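Local atomic coordinates of NADB-Rossmann Superfamily protein (Streptococcus agalactiae, PDB entry 3LEC), a protein that probably acts as a tRNA (adenine(22)-N1)-methyltransferase with a Rossmann-type core and carries a bound zinc ion. Residues V122-N127 and K154-L159; V144-L149 and F175-L180. All coordinates share one frame; numbering follows the deposited sequence.

How the contacts relate
From the N terminus, residues 122-127 lie on strand 120-125 of the central sheet and run on into the loop after it. The chain then passes through helix 129-138 into strand 141-150, which runs parallel to 120-125 and carries residues 144-149. It reverses into strand 155-163, whose start, residues 154-159, closes the loop of contact 1; residues 175-180 close that of contact 2. The segments alternate, so the loops cross instead of nesting. Between them, Tyr-156 N and Ile-158 N are probably bonded to Leu-149 O and Asp-147 O. Contact 1 thus joins these last strands to the parallel core, and contact 2 sets helix 177-182 against the sheet; Arg-133 bridges both through Glu-157 and Glu-146.

Contact 1 (V122-N127 and K154-L159); sequences VLQPNN and KRYEIL. With SO4 (sulfate ion), chain D; SO4 (sulfate ion), chain C.
The Tyr-156 ring meets two side-chain amides of residues 122-127. Asn-126 OD1 lies at the ring edge, near its plane, 3.7 Å from Tyr-156 CE1. Gln-124 comes in obliquely, its NE2 3.4 Å from Tyr-156 CD1 and its amide plane turned 84° from that of the ring. The Gln-124 chain reaches this place because it bends at chi2 (-84°), swinging the amide toward the tyrosine while CG rests 3.6 Å from Glu-157 O. Two polar ends fix its rotation: NE2 gives a nearly straight bond to Asn-126 OD1 (3.0 Å, 167° at the hydrogen), with the acceptor in the amide plane, and OE1 accepts from Arg-11 and Gly-98 N. Asn-126 and Tyr-156 run side by side in the same direction. Beyond them Lys-154 NZ donates to Asn-126 O at 2.8 Å, on a lone pair in the carbonyl plane. The guanidinium of Arg-155 has one sulfate ion at its edge, and Arg-155 N donates to that ion.

The backbones pair where Leu-123 and Leu-159 exchange two hydrogen bonds, Leu-123 N to Leu-159 O at 2.9 Å and the reverse, Leu-159 N to Leu-123 O, at 2.8 Å. Pro-125 has no N-H for the next pair. Its CD packs near Glu-157 O, which is buried without a hydrogen-bonding partner, and a water instead links Pro-125 O to Glu-157 N. On the face bearing Val-122 and Ile-158, the methyls Val-122 CG1 and Ile-158 CG2 touch at 3.8 Å beneath helix 10-16.

This antiparallel pairing, in which strand 155-163 lies between strands 120-125 and 141-150, gives the strand order 3-2-1-4-5-7-6 characteristic of the class I, Rossmann-like methyltransferase fold.

Contact 2 (V144-L149 and F175-L180); sequences VAEDIL and FGPFLL
Glu-146 reaches from the edge strand to the first turn of helix 177-182, and the contact is tightest there. Its OE1 accepts from two backbone amides, Phe-178 N at 2.9 Å and Leu-179 N at 3.0 Å. The second bond is the straighter (156° at the hydrogen, against 131°). The donors approach from opposite faces of the carboxylate plane, both on the anti side of the oxygen. With CG turned beside the backbone N (chi1 -57°) and the chain extended beyond it, the carboxylate comes up against the backbone of Gly-176, the N-cap residue. Glu-146 OE1 lies just 3.2 Å from Gly-176 C, a closeness that the absence of a side chain on this positive-phi residue permits.

Leu-179 packs alongside. Its CD2 rests 3.7 Å from Glu-146 CB and also touches the backbone at Asp-147 and, more loosely, Ile-148 CB, the two hydrophobic side chains crossing at about a right angle. Phe-187 and Val-186 of helix 185-204 back this buried side.

Toward solvent the packing changes character. The exposed Phe-178 lays one ring face over the backbone of the strand: Ala-145 CA stands 4.2 Å from the ring centroid, close to the ring normal, in a CH-pi contact. Val-144 O approaches the same ring at 3.3 Å from Phe-178 CZ. The strand bulges here, Val-144 and Ala-145 both facing Val-160 in a classic beta bulge.

Glu-146 OE2 forms a salt bridge with Arg-133, so both carboxylate oxygens are engaged. An acid facing amide donors at a helix N terminus and an arginine would be expected to stay ionised, its charge probably stabilised by both, so the joint between strand and helix probably combines a charged, amide-bound centre with the apolar packing of Leu-179 and Phe-178.

Contact 1 (V122-N127 and K154-L159)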
loop_
_atom_site.group_PDB
_atom_site.type_symbol
_atom_site.label_atom_id
_atom_site.label_comp_id
_atom_site.label_asym_id
_atom_site.label_seq_id
_atom_site.Cartn_x
_atom_site.Cartn_y
_atom_site.Cartn_z
ATOM N N VAL A 122 2.962 -6.047 -0.461
ATOM C CA VAL A 122 1.981 -5.340 -1.285
ATOM C C VAL A 122 1.459 -4.193 -0.426
ATOM O O VAL A 122 0.944 -4.414 0.668
ATOM C CB VAL A 122 0.853 -6.278 -1.742
ATOM C CG1 VAL A 122 0.013 -5.613 -2.850
ATOM C CG2 VAL A 122 1.468 -7.591 -2.284
ATOM N N LEU A 123 1.648 -2.971 -0.907
ATOM C CA LEU A 123 1.443 -1.767 -0.112
ATOM C C LEU A 123 0.478 -0.870 -0.865
ATOM O O LEU A 123 0.634 -0.627 -2.074
ATOM C CB LEU A 123 2.783 -1.048 0.118
ATOM C CG LEU A 123 3.927 -1.894 0.698
ATOM C CD1 LEU A 123 5.258 -1.128 0.681
ATOM C CD2 LEU A 123 3.571 -2.406 2.086
ATOM N N GLN A 124 -0.571 -0.455 -0.174
ATOM C CA GLN A 124 -1.569 0.426 -0.785
ATOM C C GLN A 124 -1.617 1.705 0.062
ATOM O O GLN A 124 -2.362 1.800 1.042
ATOM C CB GLN A 124 -2.921 -0.297 -0.907
ATOM C CG GLN A 124 -4.046 0.474 -1.635
ATOM C CD GLN A 124 -4.780 1.441 -0.706
ATOM O OE1 GLN A 124 -5.450 1.023 0.245
ATOM N NE2 GLN A 124 -4.652 2.741 -0.975
ATOM N N PRO A 125 -0.776 2.688 -0.294
ATOM C CA PRO A 125 -0.813 3.976 0.389
ATOM C C PRO A 125 -2.002 4.806 -0.087
ATOM O O PRO A 125 -2.369 4.744 -1.285
ATOM C CB PRO A 125 0.500 4.644 -0.037
ATOM C CG PRO A 125 0.831 4.009 -1.392
ATOM C CD PRO A 125 0.216 2.637 -1.384
ATOM N N ASN A 126 -2.580 5.594 0.811
ATOM C CA ASN A 126 -3.672 6.487 0.419
ATOM C C ASN A 126 -3.198 7.820 -0.144
ATOM O O ASN A 126 -3.977 8.527 -0.797
ATOM C CB ASN A 126 -4.606 6.771 1.595
ATOM C CG ASN A 126 -5.489 5.597 1.927
ATOM O OD1 ASN A 126 -5.712 4.695 1.092
ATOM N ND2 ASN A 126 -6.001 5.587 3.149
ATOM N N ASN A 127 -1.949 8.170 0.155
ATOM C CA ASN A 127 -1.362 9.458 -0.202
ATOM C C ASN A 127 0.126 9.416 0.087
ATOM O O ASN A 127 0.630 8.385 0.543
ATOM C CB ASN A 127 -2.017 10.574 0.635
ATOM C CG ASN A 127 -1.948 10.283 2.116
ATOM O OD1 ASN A 127 -0.879 10.034 2.661
ATOM N ND2 ASN A 127 -3.094 10.304 2.770
ATOM N N LYS A 154 -12.334 7.880 -5.692
ATOM C CA LYS A 154 -10.921 8.126 -5.469
ATOM C C LYS A 154 -10.055 7.232 -6.388
ATOM O O LYS A 154 -10.519 6.209 -6.883
ATOM C CB LYS A 154 -10.588 7.881 -3.995
ATOM C CG LYS A 154 -9.592 8.863 -3.408
ATOM C CD LYS A 154 -8.594 8.146 -2.546
ATOM C CE LYS A 154 -7.425 9.050 -2.099
ATOM N NZ LYS A 154 -6.729 8.432 -0.923
ATOM N N ARG A 155 -8.809 7.634 -6.638
ATOM C CA ARG A 155 -7.861 6.732 -7.278
ATOM C C ARG A 155 -7.017 6.162 -6.170
ATOM O O ARG A 155 -6.732 6.865 -5.223
ATOM C CB ARG A 155 -6.952 7.452 -8.280
ATOM C CG ARG A 155 -7.635 7.832 -9.603
ATOM C CD ARG A 155 -7.720 9.342 -9.702
ATOM N NE ARG A 155 -8.513 9.796 -10.833
ATOM C CZ ARG A 155 -9.040 11.013 -10.918
ATOM N NH1 ARG A 155 -8.860 11.895 -9.934
ATOM N NH2 ARG A 155 -9.746 11.346 -11.987
ATOM N N TYR A 156 -6.588 4.906 -6.299
ATOM C CA TYR A 156 -5.682 4.310 -5.316
ATOM C C TYR A 156 -4.512 3.648 -6.036
ATOM O O TYR A 156 -4.729 2.929 -7.018
ATOM C CB TYR A 156 -6.404 3.237 -4.487
ATOM C CG TYR A 156 -7.539 3.761 -3.643
ATOM C CD1 TYR A 156 -7.298 4.275 -2.356
ATOM C CD2 TYR A 156 -8.851 3.703 -4.099
ATOM C CE1 TYR A 156 -8.345 4.768 -1.566
ATOM C CE2 TYR A 156 -9.928 4.200 -3.300
ATOM C CZ TYR A 156 -9.650 4.712 -2.038
ATOM O OH TYR A 156 -10.676 5.193 -1.249
ATOM N N GLU A 157 -3.307 3.896 -5.533
ATOM C CA GLU A 157 -2.089 3.273 -6.030
ATOM C C GLU A 157 -1.745 2.050 -5.212
ATOM O O GLU A 157 -1.899 2.064 -3.990
ATOM C CB GLU A 157 -0.923 4.245 -5.966
ATOM C CG GLU A 157 -1.124 5.494 -6.837
ATOM C CD GLU A 157 0.115 6.342 -7.034
ATOM O OE1 GLU A 157 1.236 5.942 -6.653
ATOM O OE2 GLU A 157 -0.042 7.451 -7.583
ATOM N N ILE A 158 -1.274 1.001 -5.891
ATOM C CA ILE A 158 -0.750 -0.195 -5.229
ATOM C C ILE A 158 0.712 -0.396 -5.663
ATOM O O ILE A 158 1.003 -0.369 -6.858
ATOM C CB ILE A 158 -1.586 -1.446 -5.577
ATOM C CG1 ILE A 158 -2.996 -1.343 -4.974
ATOM C CG2 ILE A 158 -0.848 -2.774 -5.192
ATOM C CD1 ILE A 158 -4.002 -2.329 -5.615
ATOM N N LEU A 159 1.604 -0.597 -4.695
ATOM C CA LEU A 159 3.012 -0.904 -4.960
ATOM C C LEU A 159 3.350 -2.327 -4.561
ATOM O O LEU A 159 3.093 -2.720 -3.439
ATOM C CB LEU A 159 3.920 0.040 -4.169
ATOM C CG LEU A 159 3.827 1.555 -4.344
ATOM C CD1 LEU A 159 4.931 2.237 -3.579
ATOM C CD2 LEU A 159 3.878 1.923 -5.792
HETATM S S SO4 D . -7.559 11.026 -6.108
HETATM O O1 SO4 D . -6.557 10.639 -7.104
HETATM O O2 SO4 D . -7.918 12.429 -6.305
HETATM O O3 SO4 D . -8.763 10.228 -6.280
HETATM O O4 SO4 D . -7.017 10.831 -4.763
HETATM S S SO4 C . -3.773 8.852 6.611
HETATM O O1 SO4 C . -2.898 9.834 5.986
HETATM O O2 SO4 C . -4.660 9.539 7.549
HETATM O O3 SO4 C . -4.586 8.206 5.573
HETATM O O4 SO4 C . -2.935 7.869 7.320
HETATM O O HOH W 1 -2.973 6.291 -3.588
#

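Contact 2 (V144-L149 and F175-L180)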
loop_
_atom_site.group_PDB
_atom_site.type_symbol
_atom_site.label_atom_id
_atom_site.label_comp_id
_atom_site.label_asym_id
_atom_site.label_seq_id
_atom_site.Cartn_x
_atom_site.Cartn_y
_atom_site.Cartn_z
ATOM N N VAL A 144 8.455 -3.860 -8.028
ATOM C CA VAL A 144 8.457 -4.768 -9.199
ATOM C C VAL A 144 7.183 -4.734 -10.020
ATOM O O VAL A 144 7.146 -5.261 -11.131
ATOM C CB VAL A 144 8.764 -6.232 -8.797
ATOM C CG1 VAL A 144 10.141 -6.331 -8.250
ATOM C CG2 VAL A 144 7.711 -6.769 -7.784
ATOM N N ALA A 145 6.137 -4.123 -9.455
ATOM C CA ALA A 145 4.915 -3.801 -10.164
ATOM C C ALA A 145 4.161 -2.683 -9.431
ATOM O O ALA A 145 4.295 -2.522 -8.192
ATOM C CB ALA A 145 4.013 -5.047 -10.322
ATOM N N GLU A 146 3.395 -1.901 -10.198
ATOM C CA GLU A 146 2.468 -0.908 -9.632
ATOM C C GLU A 146 1.124 -0.926 -10.351
ATOM O O GLU A 146 1.044 -1.259 -11.535
ATOM C CB GLU A 146 3.050 0.514 -9.667
ATOM C CG GLU A 146 4.375 0.690 -8.966
ATOM C CD GLU A 146 4.919 2.090 -9.115
ATOM O OE1 GLU A 146 5.066 2.541 -10.277
ATOM O OE2 GLU A 146 5.225 2.725 -8.074
ATOM N N ASP A 147 0.055 -0.548 -9.646
ATOM C CA ASP A 147 -1.230 -0.401 -10.276
ATOM C C ASP A 147 -1.868 0.880 -9.751
ATOM O O ASP A 147 -1.570 1.288 -8.655
ATOM C CB ASP A 147 -2.141 -1.585 -9.953
ATOM C CG ASP A 147 -3.425 -1.576 -10.768
ATOM O OD1 ASP A 147 -3.384 -1.287 -11.984
ATOM O OD2 ASP A 147 -4.485 -1.871 -10.193
ATOM N N ILE A 148 -2.685 1.522 -10.568
ATOM C CA ILE A 148 -3.525 2.628 -10.097
ATOM C C ILE A 148 -4.941 2.296 -10.545
ATOM O O ILE A 148 -5.165 1.875 -11.693
ATOM C CB ILE A 148 -3.035 4.012 -10.589
ATOM C CG1 ILE A 148 -3.843 5.129 -9.912
ATOM C CG2 ILE A 148 -3.080 4.126 -12.146
ATOM C CD1 ILE A 148 -3.285 6.518 -10.126
ATOM N N LEU A 149 -5.886 2.442 -9.623
ATOM C CA LEU A 149 -7.257 2.010 -9.820
ATOM C C LEU A 149 -8.201 3.104 -9.363
ATOM O O LEU A 149 -7.792 3.969 -8.600
ATOM C CB LEU A 149 -7.500 0.727 -9.017
ATOM C CG LEU A 149 -7.462 0.840 -7.492
ATOM C CD1 LEU A 149 -8.884 0.660 -6.961
ATOM C CD2 LEU A 149 -6.519 -0.215 -6.874
ATOM N N PHE A 175 5.860 9.843 -9.471
ATOM C CA PHE A 175 4.833 9.290 -10.363
ATOM C C PHE A 175 4.739 7.772 -10.383
ATOM O O PHE A 175 3.666 7.222 -10.689
ATOM C CB PHE A 175 5.024 9.846 -11.781
ATOM C CG PHE A 175 4.881 11.331 -11.847
ATOM C CD1 PHE A 175 3.633 11.903 -11.963
ATOM C CD2 PHE A 175 5.982 12.155 -11.735
ATOM C CE1 PHE A 175 3.479 13.273 -11.979
ATOM C CE2 PHE A 175 5.843 13.548 -11.763
ATOM C CZ PHE A 175 4.586 14.105 -11.885
ATOM N N GLY A 176 5.858 7.116 -10.058
ATOM C CA GLY A 176 5.921 5.652 -10.029
ATOM C C GLY A 176 6.589 5.130 -11.291
ATOM O O GLY A 176 6.172 5.477 -12.392
ATOM N N PRO A 177 7.651 4.314 -11.134
ATOM C CA PRO A 177 8.386 3.824 -12.288
ATOM C C PRO A 177 7.474 3.033 -13.233
ATOM O O PRO A 177 7.552 3.215 -14.457
ATOM C CB PRO A 177 9.478 2.935 -11.663
ATOM C CG PRO A 177 8.894 2.559 -10.267
ATOM C CD PRO A 177 8.202 3.812 -9.856
ATOM N N PHE A 178 6.606 2.178 -12.674
ATOM C CA PHE A 178 5.694 1.357 -13.474
ATOM C C PHE A 178 4.442 2.101 -13.901
ATOM O O PHE A 178 3.948 1.871 -14.993
ATOM C CB PHE A 178 5.342 0.053 -12.758
ATOM C CG PHE A 178 6.504 -0.887 -12.660
ATOM C CD1 PHE A 178 6.728 -1.828 -13.658
ATOM C CD2 PHE A 178 7.382 -0.815 -11.578
ATOM C CE1 PHE A 178 7.823 -2.697 -13.588
ATOM C CE2 PHE A 178 8.477 -1.689 -11.487
ATOM C CZ PHE A 178 8.695 -2.637 -12.494
ATOM N N LEU A 179 3.941 3.002 -13.050
ATOM C CA LEU A 179 2.770 3.821 -13.427
ATOM C C LEU A 179 3.111 4.771 -14.580
ATOM O O LEU A 179 2.300 4.988 -15.473
ATOM C CB LEU A 179 2.244 4.634 -12.241
ATOM C CG LEU A 179 1.814 3.811 -11.002
ATOM C CD1 LEU A 179 1.290 4.755 -9.920
ATOM C CD2 LEU A 179 0.740 2.765 -11.377
ATOM N N LEU A 180 4.323 5.308 -14.554
ATOM C CA LEU A 180 4.803 6.168 -15.654
ATOM C C LEU A 180 4.852 5.427 -16.982
ATOM O O LEU A 180 4.433 5.946 -18.024
ATOM C CB LEU A 180 6.184 6.700 -15.315
ATOM C CG LEU A 180 6.312 7.959 -14.479
ATOM C CD1 LEU A 180 7.767 8.160 -14.018
ATOM C CD2 LEU A 180 5.799 9.172 -15.293
#